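Local coordinates for protein translation elongation factor 1A (Methanosarcina mazei, PDB 3WND), which binds cysteinyl-tRNA(Cys) in its GTP-bound form and probably serves as a translation elongation factor related to SelB, EF-Tu and aIF2 gamma, at residues T35-N40 with L154-S159; C90-G95 with A118-D123; T51-D56 with F64-S69; E150-N155 with V167-A172. All blocks are in the same frame, centred on the assembly; numbering follows the deposited sequence.

Contact 1. Residues T35-N40 with L154-S159; sequences TSLAAN and LNTNKS
L37 on helix 34-39 and T156 in the loop after strand 150-153 bring their backbones nearest, CA to CA 6.3 Å, with no direct hydrogen bond joining the two segments. T156 does most of the touching. Its methyl CG2 meets L37 CD1 at 4.0 Å, the two side chains crossing at about a right angle, while OG1 lies 3.7 Å from S36 CB. A first torsion of 55° makes this split possible, setting OG1 between backbone N and carbonyl carbon and leaving CG2 for the buried leucine. L37 also reaches L154, CD1 to CD1 at 4.3 Å. N40, which follows A39, brings ND2 to 3.8 Å from T156 CB. The same ND2 donates to S36 O over 2.9 Å, which helps set the turn of the amide; that carbonyl also accepts from N40 N, on the opposite face of its plane. Water 1 accepts from N40 ND2 and donates weakly to T156 O. With an alanine in place of the threonine, CG2 and OG1 are gone, and L37 CD1 is likely to lose its methyl partner and a gap to open beside S36. N155 OD1 and N157 OD1 each accept from the backbone N two residues on, forming successive Asx turns. The pairing is that of a G domain, the helix after the P-loop beside a guanine-side loop: T35, S36 and T156 bind GDP in this protein, though none is bound in this model.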
# COMPACT_ATOMS: atom_id res chain seq x y z
N THR A 35 1.67 -15.62 -3.99
CA THR A 35 0.41 -15.80 -4.71
C THR A 35 -0.38 -16.99 -4.20
O THR A 35 -1.59 -16.85 -4.00
CB THR A 35 0.68 -15.95 -6.23
OG1 THR A 35 1.27 -14.72 -6.69
CG2 THR A 35 -0.63 -16.25 -6.96
N SER A 36 0.30 -18.10 -3.81
CA SER A 36 -0.48 -19.20 -3.30
C SER A 36 -1.11 -18.87 -2.00
O SER A 36 -2.20 -19.32 -1.71
CB SER A 36 0.48 -20.40 -3.11
OG SER A 36 0.88 -20.82 -4.40
N LEU A 37 -0.43 -18.03 -1.21
CA LEU A 37 -1.04 -17.69 0.11
C LEU A 37 -2.30 -16.79 -0.14
O LEU A 37 -3.37 -17.03 0.46
CB LEU A 37 0.01 -16.97 0.99
CG LEU A 37 -0.52 -16.45 2.37
CD1 LEU A 37 -1.10 -17.56 3.17
CD2 LEU A 37 0.58 -15.64 3.10
N ALA A 38 -2.07 -15.71 -0.92
CA ALA A 38 -3.15 -14.74 -1.22
C ALA A 38 -4.36 -15.58 -1.79
O ALA A 38 -5.52 -15.40 -1.37
CB ALA A 38 -2.68 -13.68 -2.27
N ALA A 39 -4.07 -16.45 -2.77
CA ALA A 39 -5.11 -17.20 -3.49
C ALA A 39 -5.92 -18.13 -2.56
O ALA A 39 -7.07 -18.45 -2.85
CB ALA A 39 -4.47 -17.98 -4.66
N ASN A 40 -5.30 -18.59 -1.47
CA ASN A 40 -5.99 -19.44 -0.49
C ASN A 40 -6.60 -18.67 0.64
O ASN A 40 -7.26 -19.26 1.53
CB ASN A 40 -5.00 -20.47 0.06
CG ASN A 40 -4.79 -21.66 -0.92
OD1 ASN A 40 -5.72 -22.43 -1.15
ND2 ASN A 40 -3.62 -21.79 -1.52
N LEU A 154 4.32 -21.37 8.08
CA LEU A 154 3.07 -21.92 7.48
C LEU A 154 3.33 -22.52 6.12
O LEU A 154 4.39 -22.31 5.53
CB LEU A 154 2.00 -20.77 7.36
CG LEU A 154 2.33 -19.55 6.44
CD1 LEU A 154 2.05 -19.86 4.99
CD2 LEU A 154 1.47 -18.33 6.89
N ASN A 155 2.35 -23.27 5.58
CA ASN A 155 2.41 -23.63 4.18
C ASN A 155 0.93 -23.65 3.70
O ASN A 155 0.01 -23.60 4.52
CB ASN A 155 3.09 -25.06 3.98
CG ASN A 155 2.26 -26.20 4.62
OD1 ASN A 155 1.15 -26.52 4.12
ND2 ASN A 155 2.78 -26.83 5.70
N THR A 156 0.79 -23.67 2.42
CA THR A 156 -0.50 -23.77 1.76
C THR A 156 -0.49 -25.03 0.86
O THR A 156 -1.00 -25.02 -0.30
CB THR A 156 -0.88 -22.51 0.99
OG1 THR A 156 0.18 -22.25 0.08
CG2 THR A 156 -1.14 -21.34 1.98
N ASN A 157 0.07 -26.13 1.40
CA ASN A 157 0.16 -27.41 0.68
C ASN A 157 -0.69 -28.47 1.28
O ASN A 157 -0.39 -28.97 2.33
CB ASN A 157 1.62 -27.81 0.68
CG ASN A 157 1.87 -29.11 -0.07
OD1 ASN A 157 0.94 -29.72 -0.62
ND2 ASN A 157 3.09 -29.56 -0.04
N LYS A 158 -1.86 -28.77 0.65
CA LYS A 158 -2.86 -29.61 1.32
C LYS A 158 -2.31 -31.07 1.43
O LYS A 158 -2.90 -31.87 2.14
CB LYS A 158 -4.15 -29.61 0.52
CG LYS A 158 -3.96 -30.19 -0.84
CD LYS A 158 -5.33 -30.55 -1.43
CE LYS A 158 -5.30 -30.69 -2.95
NZ LYS A 158 -6.71 -30.63 -3.45
N SER A 159 -1.23 -31.38 0.70
CA SER A 159 -0.62 -32.71 0.65
C SER A 159 0.60 -32.88 1.57
O SER A 159 1.14 -33.99 1.70
CB SER A 159 -0.13 -32.99 -0.77
OG SER A 159 -1.25 -32.91 -1.64
O HOH W 1 -2.29 -23.85 -3.11

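Contact 2. Residues C90-G95 with A118-D123; sequences CIPPQG and ALTRSD
T120 has a first torsion of 48°, which turns CG2 anti to its own carbonyl carbon and against C90, 3.9 Å from CB, and swings OG1 to the other neighbour, 3.5 Å from P92 CA. A threonine suits the place because its methyl packs on the cysteine, while OG1 finds its hydrogen bond in S32 O. L119, its CG anti to the carbonyl carbon (chi1 -67°), instead carries CD2 back to I91, 4.0 Å from CB, on the sheet face away from C90 and A118. The strands run parallel here. I91 N donates to A118 O over 2.8 Å, nearly straight at 167°, but the next bond, T120 N to I91 O, is longer at 3.2 Å and arrives well above the carbonyl plane, as the chains leave the sheet. Water 2 bridges the diverging chains, donating to both I91 O and T120 O. Beyond it, P93 packs its ring on R121, CD to CB 3.9 Å, crossing at about a right angle, and R121 CD approaches P92 CB at 4.1 Å. The prolines, lacking backbone N-H groups, fit a segment that has left the ladder, and G95 closes a type II turn begun by P92. Strand 86-91, helix 98-109 and strand 115-119 form a beta-alpha-beta crossover. The chain leaving its second strand leads to the GDP-binding D123, at a position consistent with the aspartate of the NKxD guanine-recognition motif of G domains, with T120 and R121 in place of its asparagine and lysine.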
# COMPACT_ATOMS: atom_id res chain seq x y z
N CYS A 90 6.24 -12.26 2.97
CA CYS A 90 6.45 -13.74 2.83
C CYS A 90 7.95 -13.98 2.61
O CYS A 90 8.54 -13.45 1.73
CB CYS A 90 5.68 -14.21 1.59
SG CYS A 90 3.92 -14.10 1.80
N ILE A 91 8.53 -14.76 3.52
CA ILE A 91 9.95 -15.12 3.38
C ILE A 91 10.00 -16.66 3.36
O ILE A 91 9.72 -17.29 4.41
CB ILE A 91 10.77 -14.54 4.55
CG1 ILE A 91 10.53 -12.99 4.64
CG2 ILE A 91 12.23 -14.90 4.36
CD1 ILE A 91 11.20 -12.29 5.76
N PRO A 92 10.54 -17.24 2.29
CA PRO A 92 10.67 -18.71 2.21
C PRO A 92 11.98 -19.19 2.91
O PRO A 92 12.80 -18.37 3.31
CB PRO A 92 10.74 -18.93 0.70
CG PRO A 92 11.56 -17.71 0.19
CD PRO A 92 10.96 -16.56 1.01
N PRO A 93 12.15 -20.51 3.05
CA PRO A 93 13.35 -20.97 3.78
C PRO A 93 14.58 -20.48 3.00
O PRO A 93 14.60 -20.44 1.74
CB PRO A 93 13.12 -22.54 3.85
CG PRO A 93 11.61 -22.64 3.82
CD PRO A 93 11.21 -21.64 2.75
N GLN A 94 15.59 -20.08 3.75
CA GLN A 94 16.80 -19.52 3.21
C GLN A 94 16.52 -18.35 2.29
O GLN A 94 17.27 -18.08 1.34
CB GLN A 94 17.64 -20.60 2.43
CG GLN A 94 18.09 -21.80 3.28
CD GLN A 94 19.09 -21.39 4.39
OE1 GLN A 94 19.76 -20.32 4.30
NE2 GLN A 94 19.20 -22.22 5.46
N GLY A 95 15.47 -17.58 2.63
CA GLY A 95 14.96 -16.54 1.69
C GLY A 95 15.45 -15.11 1.99
O GLY A 95 14.82 -14.14 1.58
N ALA A 118 5.34 -13.96 7.24
CA ALA A 118 4.94 -15.34 7.00
C ALA A 118 6.15 -16.12 6.51
O ALA A 118 6.71 -15.78 5.46
CB ALA A 118 3.84 -15.37 5.95
N LEU A 119 6.57 -17.11 7.29
CA LEU A 119 7.68 -17.93 6.94
C LEU A 119 7.09 -19.13 6.16
O LEU A 119 6.66 -20.10 6.71
CB LEU A 119 8.47 -18.41 8.17
CG LEU A 119 9.21 -17.31 8.93
CD1 LEU A 119 10.02 -17.90 10.14
CD2 LEU A 119 10.05 -16.44 7.98
N THR A 120 6.98 -18.92 4.85
CA THR A 120 6.17 -19.80 4.02
C THR A 120 6.91 -21.14 3.74
O THR A 120 8.10 -21.34 4.05
CB THR A 120 5.90 -19.10 2.65
OG1 THR A 120 7.14 -18.61 2.16
CG2 THR A 120 4.97 -17.87 2.87
N ARG A 121 6.20 -22.05 3.05
CA ARG A 121 6.82 -23.30 2.58
C ARG A 121 7.33 -24.10 3.74
O ARG A 121 8.36 -24.77 3.61
CB ARG A 121 7.86 -23.08 1.44
CG ARG A 121 7.25 -22.31 0.28
CD ARG A 121 8.25 -21.88 -0.72
NE ARG A 121 8.76 -22.99 -1.49
CZ ARG A 121 9.86 -22.89 -2.26
NH1 ARG A 121 10.62 -21.73 -2.33
NH2 ARG A 121 10.24 -23.97 -2.94
N SER A 122 6.59 -24.06 4.86
CA SER A 122 7.12 -24.76 6.08
C SER A 122 7.35 -26.27 5.87
O SER A 122 8.19 -26.87 6.53
CB SER A 122 6.20 -24.56 7.30
OG SER A 122 4.93 -25.21 7.03
N ASP A 123 6.55 -26.89 5.00
CA ASP A 123 6.70 -28.34 4.71
C ASP A 123 8.06 -28.66 4.01
O ASP A 123 8.49 -29.82 3.99
CB ASP A 123 5.52 -28.83 3.86
CG ASP A 123 5.42 -28.10 2.54
OD1 ASP A 123 5.37 -26.83 2.50
OD2 ASP A 123 5.35 -28.82 1.52
O HOH W 2 10.04 -19.80 5.38

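Contact 3. Residues T51-D56 with F64-S69; sequences TMYNND and FVDAHS
F64 pairs with Y53 through two backbone bonds, F64 N to Y53 O at 2.9 Å, almost straight at 174°, and Y53 N to F64 O. Its ring meets the partner strand with an edge, CD1 lying 3.4 Å from Y53 O, and F64 O in turn lies at the edge of the Y53 ring, in its plane. V65 follows on the other face of the sheet, in a non-hydrogen-bonded pair with M52. The methionine is bent at chi2 and chi3, folding CE back onto V65 CG2 at a tight 3.5 Å; a flexible thioether can make this turn beside a branched neighbour. D66 returns to the face of F64 and closes a second hydrogen-bonded pair, with T51: D66 N donates to T51 O over 2.8 Å and T51 N to D66 O. With CG anti to the backbone N (174°), the D66 side chain runs alongside Y53, CB 3.9 Å from CE1, ring and carboxylate planes 32° apart. Water 3 links their ends, 2.6 Å from both Y53 OH and D66 OD2. A67 then centres an inverse gamma turn that takes the chain off the strand. D66 probably stands where related GTPases have the aspartate of DxxG, although S69 replaces the glycine. Main-chain bonds hold the hairpin, whereas D66 OD2, hydrogen-bonded by water 3 and by T35 OG1, ties it to the GDP-binding segment.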
# COMPACT_ATOMS: atom_id res chain seq x y z
N THR A 51 -3.26 -8.06 -7.75
CA THR A 51 -4.52 -8.85 -7.74
C THR A 51 -5.17 -8.90 -6.39
O THR A 51 -4.52 -9.16 -5.39
CB THR A 51 -4.27 -10.31 -8.29
OG1 THR A 51 -3.67 -10.24 -9.61
CG2 THR A 51 -5.50 -11.11 -8.35
N MET A 52 -6.48 -8.61 -6.37
CA MET A 52 -7.23 -8.60 -5.15
C MET A 52 -7.83 -9.95 -4.99
O MET A 52 -8.32 -10.56 -5.97
CB MET A 52 -8.46 -7.70 -5.15
CG MET A 52 -8.37 -6.37 -5.84
SD MET A 52 -6.77 -5.57 -5.70
CE MET A 52 -7.11 -4.52 -4.34
N TYR A 53 -7.82 -10.41 -3.76
CA TYR A 53 -8.47 -11.64 -3.36
C TYR A 53 -9.39 -11.26 -2.24
O TYR A 53 -8.96 -10.86 -1.15
CB TYR A 53 -7.47 -12.72 -2.87
CG TYR A 53 -6.63 -13.23 -4.04
CD1 TYR A 53 -5.46 -12.59 -4.40
CD2 TYR A 53 -7.03 -14.35 -4.77
CE1 TYR A 53 -4.71 -13.00 -5.52
CE2 TYR A 53 -6.27 -14.81 -5.86
CZ TYR A 53 -5.11 -14.14 -6.22
OH TYR A 53 -4.30 -14.54 -7.26
N ASN A 54 -10.68 -11.27 -2.56
CA ASN A 54 -11.68 -10.84 -1.59
C ASN A 54 -12.21 -11.93 -0.74
O ASN A 54 -12.47 -13.09 -1.19
CB ASN A 54 -12.84 -10.17 -2.32
CG ASN A 54 -12.36 -9.05 -3.21
OD1 ASN A 54 -11.79 -8.05 -2.71
ND2 ASN A 54 -12.58 -9.17 -4.52
N ASN A 55 -12.38 -11.60 0.53
CA ASN A 55 -12.99 -12.54 1.40
C ASN A 55 -13.88 -11.85 2.39
O ASN A 55 -13.40 -11.31 3.39
CB ASN A 55 -11.98 -13.41 2.09
CG ASN A 55 -12.64 -14.65 2.67
OD1 ASN A 55 -13.74 -14.58 3.23
ND2 ASN A 55 -12.01 -15.80 2.51
N ASP A 56 -15.18 -11.82 2.11
CA ASP A 56 -16.14 -11.22 3.05
C ASP A 56 -17.03 -12.34 3.66
O ASP A 56 -18.10 -12.10 4.23
CB ASP A 56 -16.96 -10.11 2.35
CG ASP A 56 -17.98 -10.68 1.41
OD1 ASP A 56 -17.89 -11.91 1.08
OD2 ASP A 56 -18.90 -9.92 1.00
N PHE A 64 -7.23 -9.07 0.24
CA PHE A 64 -5.77 -9.38 0.20
C PHE A 64 -5.23 -8.99 -1.14
O PHE A 64 -5.70 -9.43 -2.16
CB PHE A 64 -5.52 -10.88 0.45
CG PHE A 64 -6.11 -11.35 1.71
CD1 PHE A 64 -7.40 -11.88 1.74
CD2 PHE A 64 -5.38 -11.28 2.86
CE1 PHE A 64 -7.94 -12.27 2.95
CE2 PHE A 64 -5.90 -11.75 4.07
CZ PHE A 64 -7.21 -12.25 4.10
N VAL A 65 -4.21 -8.16 -1.15
CA VAL A 65 -3.71 -7.67 -2.41
C VAL A 65 -2.36 -8.31 -2.62
O VAL A 65 -1.40 -8.13 -1.82
CB VAL A 65 -3.56 -6.14 -2.31
CG1 VAL A 65 -3.03 -5.64 -3.63
CG2 VAL A 65 -4.89 -5.56 -1.89
N ASP A 66 -2.31 -9.11 -3.68
CA ASP A 66 -1.06 -9.75 -4.08
C ASP A 66 -0.32 -8.83 -5.01
O ASP A 66 -0.84 -8.48 -6.12
CB ASP A 66 -1.40 -11.08 -4.77
CG ASP A 66 -0.13 -11.82 -5.39
OD1 ASP A 66 1.03 -11.48 -5.13
OD2 ASP A 66 -0.39 -12.81 -6.13
N ALA A 67 0.87 -8.36 -4.54
CA ALA A 67 1.69 -7.50 -5.45
C ALA A 67 2.48 -8.35 -6.46
O ALA A 67 3.75 -8.50 -6.39
CB ALA A 67 2.68 -6.66 -4.57
N HIS A 68 1.75 -9.00 -7.36
CA HIS A 68 2.38 -10.05 -8.18
C HIS A 68 3.36 -9.60 -9.19
O HIS A 68 4.09 -10.45 -9.72
CB HIS A 68 1.31 -10.99 -8.80
CG HIS A 68 0.47 -10.30 -9.86
ND1 HIS A 68 -0.81 -9.81 -9.64
CD2 HIS A 68 0.84 -9.85 -11.10
CE1 HIS A 68 -1.25 -9.21 -10.72
NE2 HIS A 68 -0.27 -9.24 -11.65
N SER A 69 3.39 -8.28 -9.49
CA SER A 69 4.33 -7.71 -10.44
C SER A 69 5.59 -7.16 -9.79
O SER A 69 6.41 -6.64 -10.45
CB SER A 69 3.71 -6.66 -11.44
OG SER A 69 2.56 -7.20 -11.99
O HOH W 3 -2.30 -13.06 -7.92

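Contact 4. Residues E150-N155 with V167-A172; sequences ECISLN and VDELKA
E169 OE2, 3.9 Å from I152 CG1, is ringed by three waters: water 6 at 2.7 Å from OE2, which also reaches C151 O, and waters 4 and 5, which also reach E150 OE1. Acceptors here outnumber the water protons, so not all these bonds can form at once. E150 OE1 and E169 OE2 stand 4.5 Å apart, and waters 4 and 5 between them probably ease the repulsion of the two carboxylates. Inward, the contact turns apolar. E169 leaves the helix with CG anti to the backbone N (-176°) and extends over I152, whose CG2 touches its CD at 4.0 Å. I152 CD1 presses on the helix backbone itself, 3.8 Å from L170 CA. A valine in place of this isoleucine, short of CD1, would probably open a gap against L170 and give E169 CG less to lie on. L154 and L170 meet by their methyls, CD2 to CD2 at 3.8 Å. At the helix start, V167 CG2 sits 3.3 Å from N155 O, a buried carbonyl with no polar partner. The amide of N155 is instead hydrogen-bonded to N162 O, F164 N and S122 OG. Branched aliphatics suit an interface between strand and helix, and glutamates its wet rim. This is the last strand and helix of the G domain's alpha/beta fold: edge strand 150-153 covered by helix 167-187, the connecting loop bearing the GDP-binding T156.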
# COMPACT_ATOMS: atom_id res chain seq x y z
N GLU A 150 5.23 -10.43 14.39
CA GLU A 150 5.29 -11.87 14.62
C GLU A 150 5.77 -12.57 13.31
O GLU A 150 5.53 -12.08 12.21
CB GLU A 150 3.91 -12.38 15.00
CG GLU A 150 3.46 -11.92 16.36
CD GLU A 150 2.16 -12.57 16.83
OE1 GLU A 150 1.69 -13.56 16.21
OE2 GLU A 150 1.58 -12.05 17.80
N CYS A 151 6.50 -13.66 13.47
CA CYS A 151 6.90 -14.57 12.38
C CYS A 151 6.11 -15.87 12.59
O CYS A 151 6.20 -16.54 13.63
CB CYS A 151 8.38 -14.88 12.42
SG CYS A 151 9.27 -13.32 12.35
N ILE A 152 5.33 -16.21 11.58
CA ILE A 152 4.46 -17.39 11.64
C ILE A 152 4.89 -18.35 10.56
O ILE A 152 4.83 -18.01 9.36
CB ILE A 152 2.96 -16.96 11.39
CG1 ILE A 152 2.57 -16.03 12.61
CG2 ILE A 152 2.06 -18.24 11.44
CD1 ILE A 152 1.22 -15.43 12.46
N SER A 153 5.29 -19.56 10.95
CA SER A 153 5.70 -20.56 9.95
C SER A 153 4.41 -21.24 9.39
O SER A 153 3.54 -21.67 10.19
CB SER A 153 6.49 -21.63 10.71
OG SER A 153 6.84 -22.67 9.83
N LEU A 154 4.32 -21.37 8.08
CA LEU A 154 3.07 -21.92 7.48
C LEU A 154 3.33 -22.52 6.12
O LEU A 154 4.39 -22.31 5.53
CB LEU A 154 2.00 -20.77 7.36
CG LEU A 154 2.33 -19.55 6.44
CD1 LEU A 154 2.05 -19.86 4.99
CD2 LEU A 154 1.47 -18.33 6.89
N ASN A 155 2.35 -23.27 5.58
CA ASN A 155 2.41 -23.63 4.18
C ASN A 155 0.93 -23.65 3.70
O ASN A 155 0.01 -23.60 4.52
CB ASN A 155 3.09 -25.06 3.98
CG ASN A 155 2.26 -26.20 4.62
OD1 ASN A 155 1.15 -26.52 4.12
ND2 ASN A 155 2.78 -26.83 5.70
N VAL A 167 -1.68 -21.54 8.91
CA VAL A 167 -2.58 -20.63 8.21
C VAL A 167 -3.65 -20.14 9.20
O VAL A 167 -3.96 -18.97 9.25
CB VAL A 167 -3.19 -21.29 7.00
CG1 VAL A 167 -4.25 -20.38 6.36
CG2 VAL A 167 -2.09 -21.56 5.94
N ASP A 168 -4.21 -21.06 10.00
CA ASP A 168 -5.17 -20.60 11.03
C ASP A 168 -4.55 -19.53 11.93
O ASP A 168 -5.19 -18.51 12.23
CB ASP A 168 -5.65 -21.79 11.90
CG ASP A 168 -6.56 -22.70 11.17
OD1 ASP A 168 -7.08 -22.30 10.09
OD2 ASP A 168 -6.76 -23.78 11.70
N GLU A 169 -3.32 -19.77 12.41
CA GLU A 169 -2.57 -18.79 13.28
C GLU A 169 -2.37 -17.44 12.50
O GLU A 169 -2.58 -16.36 13.06
CB GLU A 169 -1.22 -19.39 13.72
CG GLU A 169 -0.52 -18.43 14.67
CD GLU A 169 0.85 -18.90 15.15
OE1 GLU A 169 1.17 -20.10 14.95
OE2 GLU A 169 1.59 -18.08 15.75
N LEU A 170 -1.96 -17.50 11.23
CA LEU A 170 -1.84 -16.27 10.45
C LEU A 170 -3.21 -15.54 10.47
O LEU A 170 -3.28 -14.29 10.63
CB LEU A 170 -1.46 -16.54 8.98
CG LEU A 170 -1.37 -15.29 8.02
CD1 LEU A 170 -0.26 -14.29 8.35
CD2 LEU A 170 -1.22 -15.72 6.56
N LYS A 171 -4.28 -16.27 10.18
CA LYS A 171 -5.54 -15.59 10.05
C LYS A 171 -5.94 -14.97 11.37
O LYS A 171 -6.55 -13.87 11.40
CB LYS A 171 -6.62 -16.57 9.60
CG LYS A 171 -6.52 -16.95 8.10
CD LYS A 171 -7.62 -17.99 7.85
CE LYS A 171 -7.61 -18.52 6.50
NZ LYS A 171 -8.92 -19.27 6.35
N ALA A 172 -5.66 -15.67 12.48
CA ALA A 172 -6.02 -15.15 13.77
C ALA A 172 -5.22 -13.92 14.10
O ALA A 172 -5.78 -12.94 14.60
CB ALA A 172 -5.71 -16.25 14.82
O HOH W 4 3.14 -15.57 16.38
O HOH W 5 0.21 -15.77 16.45
O HOH W 6 4.25 -18.14 15.53

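In the fold
All four contacts belong to the N-terminal alpha/beta domain, apart from the two later antiparallel sheets. Contact 1 joins segments 114 residues apart, and contacts 3 and 2, in that order, are nested inside the loop it closes; contact 4 shares L154 and N155 with contact 1. Contacts 1, 2 and 4 cluster, their centres about 11 Å from one another, around the loops that carry D123 and T156, while the centre of contact 3 lies about 14 Å from that of contact 1. Contacts 2, 3 and 4 reach one mixed sheet, with helix 34-39 touching contacts 2 and 3. Contacts 1 and 2 thus gather GDP-binding residues distant in sequence, contacts 3 and 4 adjoining that site, empty of GDP in this model.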